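PDB 3Q1N: galactose mutarotase related enzyme from Lactobacillus casei, which probably binds carbohydrates and may act as a sugar isomerase of the aldose 1-epimerase (galactose mutarotase) type. Local coordinates for residues D29-V34 with H225-T230; P47-S52 with G141-F146; I53-Q58 with P177-N182. All blocks are in the same frame, centred on the assembly; numbering follows the deposited sequence.

From the N terminus, the chain runs through a four-stranded antiparallel sheet whose last strand, 31-32, carries the first half of contact 1. Residues 47-52 and 53-58 follow, the first halves of contacts 2 and 3. Contact 2 closes first, at 141-146, pairing two strands of the six-stranded sheet; contact 3 closes at 177-182, joining two loop regions, so these two cross. Contact 1 closes last, at 225-230, tying the four-stranded sheet to the nine-stranded one, and both others nest within its loop. Contact 2, near the centre of the chain, touches both others; contacts 1 and 3 sit on opposite sides of that centre, their nearest atoms about 17 Å apart.

Contact 1 of 3, residues D29-V34 with H225-T230; sequences DNYEYV and HDHSIT. With EDO (1,2-ethanediol), chain P; EDO (1,2-ethanediol), chain I.
H227 reaches Y31 and D29 because its ring stands anti to the carbonyl carbon (chi1 -68°), while Y31 swings its own ring anti to the backbone N (chi1 176°), and the two side chains slide past each other in opposite directions. The result is an offset stack: ring centroids are 4.2 Å apart and the planes lie 14° from parallel. The overlap is toward the rims, with H227 CD2 only 3.3 Å from Y31 CG, and H227 CB adds a CH-pi contact over the same tyrosine ring. D29 meets the imidazole at its edge. H227 NE2 donates to D29 OD2 at 2.6 Å, nearly straight; OD2 accepts through its syn lone pair and lies in the plane of the imidazole, though the carboxylate itself is turned steeply from the ring. The other oxygen, OD1, accepts from Y31 N at 3.1 Å, closing an Asx turn, and also binds N26. One carboxylate thus fixes both the turn and the histidine. Y33 completes the aromatic cluster, lying obliquely to H227, while its CD1 packs on I229 CG2 at 3.6 Å. Its hydroxyl and H227 ND1 both bond to the backbone oxygen of H294, the C-terminal residue. At the far end of Y31, the hydroxyl shares a 2.8 Å hydrogen bond with O1 of an ethanediol, probably from the crystallisation liquor. The contact therefore joins the edge strand 31-32 of the four-stranded sheet to the start of 229-232, an inner strand of the large sheet, beside the C terminus. With ND1 directed to a carbonyl and NE2 to a carboxylate, both imidazole nitrogens face acceptors; this setting fixes the ring's rotation and would probably favour a protonated, positively charged H227.

Contact 2 of 3, residues P47-S52 with G141-F146; sequences PILFPS and GFHPAF. With EDO (1,2-ethanediol), chain J.
P47, I48 and L49 run antiparallel to G141, F142 and H143, paired for the length of a very short strand. L49 and G141 form the hydrogen-bonded pair: L49 N donates to G141 O, and G141 N returns the bond to L49 O, each at 2.8 Å. The two bonds differ in approach, for G141 N lies on a lone pair in the plane of the L49 carbonyl, whereas L49 N stands 39° out of the plane of the G141 carbonyl. I48 and F142 follow as a non-hydrogen-bonded pair. Beyond strand 48-49, H143 N still reaches P47 O at 3.0 Å, but with a more bent N-H...O angle of 135°.

On one face of the sheet lie the side chains of I48 and F142. On the other, L49 bends over G141, its CB 3.6 Å from G141 O, and the absence of a side chain on the glycine leaves room for the leucine's branch. H143 CB packs against P47 CD at 3.9 Å. Because H143 CG is anti to the backbone N (chi1 -163°), the imidazole extends past L49, whose CD1 comes to the ring's edge at 4.1 Å from H143 CD2. At that edge too, H143 NE2 donates almost straight to O2 of an ethanediol at 2.7 Å, and the diol is also bound by E255. The rings of W42 and W242 meet H143. This diol and a nearby nitrate, both probably from the crystallisation liquor, may mark a pocket with aromatic walls, consistent with sugar binding in this family.

Strand 48-49 thus flanks strand 136-147 in the six-stranded antiparallel sheet, while strand 251-258 bonds to the same strand through F142 and P144. I48 turns toward V113 and Y115 of strand 109-118, and L49 toward F257.

Contact 3 of 3, residues I53-Q58 with P177-N182; sequences IGKSNQ and PVPFRN. With NO3 (nitrate ion), chain C.
The ring of F180 is met by K55, S56 and N57. K55 CB lies over one face, 4.0 Å from the ring centroid and 29° off its normal, a CH-pi contact, while the backbone carbon of S56 comes to the edge. N57 OD1 approaches F180 CE2 obliquely at 3.4 Å, its amide plane turned 20° from the ring. The amide's ND2 is held elsewhere, by the backbone oxygen of Q263.

Apolar contact also joins K55 to P179. Extended beyond CG, the lysine chain crosses the proline at about a right angle and sets its CD 3.7 Å from P179 CD.

Polar links between the segments run through water. One water accepts from K55 N and donates to P179 O at 2.8 Å; in the modelled conformer of the lysine, a second accepts from K55 NZ at 2.7 Å and donates to V178 O. Within 177-182, F180 N bonds to P177 O, closing the turn that carries P179 and F180. A nitrate, probably from the crystallisation liquor, accepts from G54 N at 2.8 Å and also binds H73.

Two loop regions meet here: 53-58, between strands 48-49 and 60-63, and the turn entering strand 181-182. D262 bonds to both, through the backbone N of N57 and the backbone of R181.

Contact 1 of 3, residues D29-V34 with H225-T230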
# COMPACT_ATOMS: atom_id res chain seq x y z
N ASP A 29 -3.96 9.38 24.21
CA ASP A 29 -5.26 10.07 24.02
C ASP A 29 -6.30 9.24 23.29
O ASP A 29 -7.34 9.76 22.85
CB ASP A 29 -5.02 11.40 23.30
CG ASP A 29 -4.42 11.24 21.89
OD1 ASP A 29 -4.15 10.10 21.47
OD2 ASP A 29 -4.21 12.28 21.21
N ASN A 30 -6.05 7.93 23.17
CA ASN A 30 -6.90 7.02 22.42
C ASN A 30 -7.19 7.42 20.96
O ASN A 30 -8.21 7.04 20.39
CB ASN A 30 -8.22 6.84 23.17
CG ASN A 30 -8.94 5.62 22.77
OD1 ASN A 30 -8.34 4.53 22.61
ND2 ASN A 30 -10.26 5.75 22.58
N TYR A 31 -6.26 8.13 20.35
CA TYR A 31 -6.41 8.53 18.94
C TYR A 31 -6.19 7.36 17.97
O TYR A 31 -5.17 6.67 18.05
CB TYR A 31 -5.46 9.67 18.60
CG TYR A 31 -5.50 10.06 17.14
CD1 TYR A 31 -6.50 10.87 16.67
CD2 TYR A 31 -4.54 9.63 16.26
CE1 TYR A 31 -6.57 11.24 15.34
CE2 TYR A 31 -4.57 10.01 14.94
CZ TYR A 31 -5.61 10.80 14.47
OH TYR A 31 -5.68 11.17 13.15
N GLU A 32 -7.13 7.20 17.03
CA GLU A 32 -7.04 6.19 15.99
C GLU A 32 -6.43 6.75 14.69
O GLU A 32 -7.03 7.64 14.06
CB GLU A 32 -8.43 5.63 15.71
CG GLU A 32 -8.55 4.61 14.59
CD GLU A 32 -7.70 3.36 14.81
OE1 GLU A 32 -8.05 2.61 15.74
OE2 GLU A 32 -6.69 3.16 14.11
N TYR A 33 -5.27 6.21 14.31
CA TYR A 33 -4.58 6.67 13.12
C TYR A 33 -5.18 6.12 11.84
O TYR A 33 -5.12 6.77 10.80
CB TYR A 33 -3.11 6.24 13.13
CG TYR A 33 -2.25 6.95 14.16
CD1 TYR A 33 -1.64 8.16 13.88
CD2 TYR A 33 -2.01 6.38 15.37
CE1 TYR A 33 -0.82 8.79 14.81
CE2 TYR A 33 -1.22 7.00 16.31
CZ TYR A 33 -0.61 8.19 16.03
OH TYR A 33 0.18 8.76 17.01
N VAL A 34 -5.71 4.91 11.91
CA VAL A 34 -6.17 4.12 10.75
C VAL A 34 -7.69 4.17 10.55
O VAL A 34 -8.46 4.07 11.51
CB VAL A 34 -5.66 2.68 10.82
CG1 VAL A 34 -6.23 1.81 9.67
CG2 VAL A 34 -4.10 2.65 10.74
N HIS A 225 -3.54 20.17 13.05
CA HIS A 225 -3.84 18.90 13.70
C HIS A 225 -2.65 18.28 14.37
O HIS A 225 -1.57 18.22 13.78
CB HIS A 225 -4.44 17.92 12.69
CG HIS A 225 -5.76 18.38 12.21
ND1 HIS A 225 -6.92 18.07 12.88
CD2 HIS A 225 -6.11 19.23 11.22
CE1 HIS A 225 -7.93 18.71 12.32
NE2 HIS A 225 -7.46 19.42 11.31
N ASP A 226 -2.89 17.78 15.57
CA ASP A 226 -1.83 17.31 16.46
C ASP A 226 -1.11 16.11 15.91
O ASP A 226 0.13 16.03 16.01
CB ASP A 226 -2.40 16.92 17.84
CG ASP A 226 -2.66 18.12 18.74
OD1 ASP A 226 -2.36 19.27 18.34
OD2 ASP A 226 -3.19 17.91 19.85
N HIS A 227 -1.86 15.15 15.39
CA HIS A 227 -1.26 13.91 14.99
C HIS A 227 -0.87 13.99 13.49
O HIS A 227 -1.55 14.61 12.64
CB HIS A 227 -2.19 12.71 15.28
CG HIS A 227 -2.39 12.45 16.75
ND1 HIS A 227 -1.38 11.94 17.55
CD2 HIS A 227 -3.45 12.67 17.56
CE1 HIS A 227 -1.82 11.86 18.79
NE2 HIS A 227 -3.07 12.29 18.83
N SER A 228 0.28 13.47 13.21
CA SER A 228 0.72 13.26 11.84
C SER A 228 1.40 11.91 11.85
O SER A 228 1.62 11.32 12.92
CB SER A 228 1.71 14.34 11.43
OG SER A 228 2.85 14.38 12.26
N ILE A 229 1.66 11.39 10.65
CA ILE A 229 2.46 10.18 10.47
C ILE A 229 3.51 10.42 9.41
O ILE A 229 3.35 11.28 8.57
CB ILE A 229 1.62 8.98 10.03
CG1 ILE A 229 0.94 9.22 8.66
CG2 ILE A 229 0.59 8.67 11.13
CD1 ILE A 229 1.59 8.56 7.48
N THR A 230 4.60 9.67 9.53
CA THR A 230 5.67 9.67 8.55
C THR A 230 5.94 8.21 8.14
O THR A 230 6.10 7.33 9.01
CB THR A 230 6.95 10.29 9.11
OG1 THR A 230 6.67 11.66 9.43
CG2 THR A 230 8.12 10.22 8.06
C1 EDO P . -2.21 22.86 17.17
O1 EDO P . -0.86 23.21 16.79
C2 EDO P . -2.71 21.78 16.23
O2 EDO P . -1.66 20.83 15.94
C1 EDO I . -2.88 10.30 10.64
O1 EDO I . -3.17 10.77 11.96
C2 EDO I . -2.39 11.44 9.76
O2 EDO I . -3.41 12.44 9.65

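Contact 2 of 3, residues P47-S52 with G141-F146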
# COMPACT_ATOMS: atom_id res chain seq x y z
N PRO A 47 -5.31 -2.86 3.33
CA PRO A 47 -4.97 -4.14 2.73
C PRO A 47 -3.55 -4.30 2.20
O PRO A 47 -2.88 -3.32 1.77
CB PRO A 47 -5.93 -4.27 1.54
CG PRO A 47 -6.93 -3.18 1.69
CD PRO A 47 -6.39 -2.15 2.62
N ILE A 48 -3.13 -5.58 2.18
CA ILE A 48 -1.94 -5.98 1.47
C ILE A 48 -2.31 -6.30 0.04
O ILE A 48 -3.35 -6.94 -0.21
CB ILE A 48 -1.27 -7.21 2.16
CG1 ILE A 48 -0.76 -6.81 3.54
CG2 ILE A 48 -0.09 -7.75 1.26
CD1 ILE A 48 -0.23 -8.00 4.41
N LEU A 49 -1.47 -5.86 -0.89
CA LEU A 49 -1.68 -5.99 -2.35
C LEU A 49 -0.61 -6.93 -2.89
O LEU A 49 0.55 -6.57 -2.97
CB LEU A 49 -1.60 -4.62 -3.02
CG LEU A 49 -2.35 -3.45 -2.39
CD1 LEU A 49 -2.04 -2.16 -3.19
CD2 LEU A 49 -3.85 -3.71 -2.34
N PHE A 50 -1.00 -8.16 -3.23
CA PHE A 50 -0.05 -9.14 -3.78
C PHE A 50 -0.85 -10.20 -4.52
O PHE A 50 -1.88 -10.58 -4.05
CB PHE A 50 0.74 -9.83 -2.66
CG PHE A 50 1.61 -10.99 -3.12
CD1 PHE A 50 2.93 -10.76 -3.53
CD2 PHE A 50 1.13 -12.31 -3.13
CE1 PHE A 50 3.75 -11.79 -3.94
CE2 PHE A 50 1.97 -13.37 -3.53
CZ PHE A 50 3.28 -13.10 -3.94
N PRO A 51 -0.36 -10.67 -5.68
CA PRO A 51 0.85 -10.34 -6.42
C PRO A 51 0.66 -9.23 -7.48
O PRO A 51 1.52 -9.06 -8.34
CB PRO A 51 1.23 -11.67 -7.07
CG PRO A 51 -0.08 -12.29 -7.36
CD PRO A 51 -1.02 -11.86 -6.23
N SER A 52 -0.46 -8.53 -7.43
CA SER A 52 -0.73 -7.40 -8.33
C SER A 52 -1.20 -6.20 -7.48
O SER A 52 -1.85 -6.39 -6.45
CB SER A 52 -1.83 -7.82 -9.30
OG SER A 52 -2.02 -6.90 -10.34
N GLY A 141 2.30 -4.36 -2.57
CA GLY A 141 2.01 -3.02 -2.02
C GLY A 141 1.24 -3.12 -0.70
O GLY A 141 0.74 -4.19 -0.32
N PHE A 142 1.18 -1.99 -0.01
CA PHE A 142 0.47 -1.85 1.27
C PHE A 142 -0.41 -0.57 1.11
O PHE A 142 0.09 0.45 0.62
CB PHE A 142 1.52 -1.73 2.37
CG PHE A 142 0.99 -1.41 3.76
CD1 PHE A 142 -0.11 -2.02 4.32
CD2 PHE A 142 1.68 -0.51 4.51
CE1 PHE A 142 -0.53 -1.71 5.58
CE2 PHE A 142 1.29 -0.19 5.77
CZ PHE A 142 0.19 -0.78 6.32
N HIS A 143 -1.67 -0.64 1.51
CA HIS A 143 -2.72 0.33 1.17
C HIS A 143 -3.42 0.94 2.41
O HIS A 143 -4.64 0.94 2.52
CB HIS A 143 -3.74 -0.46 0.28
CG HIS A 143 -4.71 0.36 -0.53
ND1 HIS A 143 -5.67 1.18 0.04
CD2 HIS A 143 -4.94 0.39 -1.86
CE1 HIS A 143 -6.42 1.71 -0.92
NE2 HIS A 143 -6.01 1.23 -2.08
N PRO A 144 -2.66 1.55 3.35
CA PRO A 144 -3.30 2.07 4.57
C PRO A 144 -4.03 3.38 4.31
O PRO A 144 -3.48 4.25 3.67
CB PRO A 144 -2.12 2.31 5.50
CG PRO A 144 -0.96 2.53 4.61
CD PRO A 144 -1.19 1.55 3.50
N ALA A 145 -5.21 3.51 4.87
CA ALA A 145 -5.97 4.76 4.85
C ALA A 145 -5.85 5.36 6.26
O ALA A 145 -6.09 4.70 7.25
CB ALA A 145 -7.40 4.50 4.54
N PHE A 146 -5.44 6.62 6.30
CA PHE A 146 -5.22 7.36 7.53
C PHE A 146 -6.29 8.40 7.76
O PHE A 146 -6.65 9.16 6.85
CB PHE A 146 -3.88 8.07 7.46
CG PHE A 146 -2.72 7.12 7.41
CD1 PHE A 146 -2.37 6.37 8.53
CD2 PHE A 146 -2.04 6.90 6.22
CE1 PHE A 146 -1.32 5.48 8.50
CE2 PHE A 146 -0.99 5.99 6.17
CZ PHE A 146 -0.63 5.28 7.29
C1 EDO J . -5.52 3.49 -4.73
O1 EDO J . -4.54 2.44 -4.85
C2 EDO J . -6.91 3.05 -5.11
O2 EDO J . -7.37 1.96 -4.27

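Contact 3 of 3, residues I53-Q58 with P177-N182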
# COMPACT_ATOMS: atom_id res chain seq x y z
N ILE A 53 -0.88 -5.01 -7.93
CA ILE A 53 -1.37 -3.76 -7.39
C ILE A 53 -2.37 -3.19 -8.37
O ILE A 53 -2.12 -3.11 -9.56
CB ILE A 53 -0.18 -2.80 -7.16
CG1 ILE A 53 0.71 -3.31 -6.02
CG2 ILE A 53 -0.67 -1.35 -6.89
CD1 ILE A 53 2.11 -2.57 -6.00
N GLY A 54 -3.54 -2.78 -7.88
CA GLY A 54 -4.49 -2.17 -8.78
C GLY A 54 -5.16 -3.15 -9.72
O GLY A 54 -5.24 -4.34 -9.44
N LYS A 55 -5.63 -2.63 -10.84
CA LYS A 55 -6.40 -3.41 -11.79
C LYS A 55 -5.48 -4.01 -12.87
O LYS A 55 -4.46 -3.45 -13.17
CB LYS A 55 -7.50 -2.57 -12.48
CG LYS A 55 -8.80 -2.37 -11.67
CD LYS A 55 -9.84 -1.65 -12.54
CE LYS A 55 -11.16 -1.44 -11.86
NZ LYS A 55 -12.09 -0.53 -12.66
N SER A 56 -5.91 -5.13 -13.41
CA SER A 56 -5.29 -5.83 -14.52
C SER A 56 -6.13 -5.63 -15.79
O SER A 56 -7.37 -5.63 -15.73
CB SER A 56 -5.17 -7.35 -14.23
OG SER A 56 -4.18 -7.60 -13.27
N ASN A 57 -5.45 -5.47 -16.93
CA ASN A 57 -6.13 -5.22 -18.21
C ASN A 57 -7.10 -6.38 -18.48
O ASN A 57 -6.67 -7.55 -18.54
CB ASN A 57 -5.12 -5.10 -19.34
CG ASN A 57 -4.32 -3.81 -19.30
OD1 ASN A 57 -4.83 -2.76 -18.91
ND2 ASN A 57 -3.05 -3.87 -19.73
N GLN A 58 -8.39 -6.05 -18.62
CA GLN A 58 -9.44 -7.05 -18.88
C GLN A 58 -9.40 -8.20 -17.86
O GLN A 58 -9.66 -9.35 -18.23
CB GLN A 58 -9.34 -7.60 -20.29
CG GLN A 58 -9.50 -6.48 -21.35
CD GLN A 58 -8.17 -5.90 -21.78
OE1 GLN A 58 -7.32 -6.66 -22.24
NE2 GLN A 58 -7.97 -4.56 -21.62
N PRO A 177 -7.54 4.82 -18.42
CA PRO A 177 -8.71 5.22 -17.65
C PRO A 177 -8.52 4.87 -16.19
O PRO A 177 -7.94 3.83 -15.90
CB PRO A 177 -9.82 4.31 -18.19
CG PRO A 177 -9.11 3.11 -18.58
CD PRO A 177 -7.72 3.48 -18.97
N VAL A 178 -8.95 5.74 -15.29
CA VAL A 178 -8.76 5.49 -13.88
C VAL A 178 -9.35 4.10 -13.54
O VAL A 178 -10.43 3.75 -14.03
CB VAL A 178 -9.35 6.64 -13.01
CG1 VAL A 178 -10.87 6.79 -13.23
CG2 VAL A 178 -9.02 6.45 -11.55
N PRO A 179 -8.61 3.29 -12.73
CA PRO A 179 -7.32 3.49 -12.05
C PRO A 179 -6.10 2.87 -12.78
O PRO A 179 -5.09 2.58 -12.16
CB PRO A 179 -7.55 2.77 -10.71
CG PRO A 179 -8.41 1.55 -11.14
CD PRO A 179 -9.18 1.98 -12.39
N PHE A 180 -6.19 2.67 -14.08
CA PHE A 180 -5.05 2.20 -14.88
C PHE A 180 -4.11 3.37 -15.19
O PHE A 180 -4.51 4.50 -15.24
CB PHE A 180 -5.48 1.60 -16.22
CG PHE A 180 -6.33 0.35 -16.11
CD1 PHE A 180 -7.70 0.40 -16.04
CD2 PHE A 180 -5.72 -0.89 -16.09
CE1 PHE A 180 -8.45 -0.77 -15.96
CE2 PHE A 180 -6.45 -2.06 -16.05
CZ PHE A 180 -7.82 -2.01 -15.97
N ARG A 181 -2.86 3.04 -15.47
CA ARG A 181 -1.89 4.00 -16.01
C ARG A 181 -2.01 4.22 -17.52
O ARG A 181 -2.36 3.29 -18.26
CB ARG A 181 -0.47 3.53 -15.67
CG ARG A 181 -0.20 3.41 -14.17
CD ARG A 181 1.26 3.16 -13.84
NE ARG A 181 1.76 1.97 -14.52
CZ ARG A 181 2.55 1.94 -15.58
NH1 ARG A 181 2.89 3.06 -16.24
NH2 ARG A 181 2.92 0.76 -16.04
N ASN A 182 -1.66 5.42 -17.96
CA ASN A 182 -1.60 5.75 -19.37
C ASN A 182 -0.22 5.58 -19.99
O ASN A 182 -0.12 5.73 -21.20
CB ASN A 182 -2.14 7.17 -19.63
CG ASN A 182 -1.23 8.28 -19.11
OD1 ASN A 182 -0.14 8.04 -18.63
ND2 ASN A 182 -1.67 9.54 -19.25
N NO3 C . -4.80 -1.01 -5.27
O1 NO3 C . -4.80 -2.38 -5.45
O2 NO3 C . -3.78 -0.18 -5.70
O3 NO3 C . -5.88 -0.40 -4.69
O HOH W 1 -5.22 0.29 -10.51
O HOH W 2 -11.49 1.07 -14.71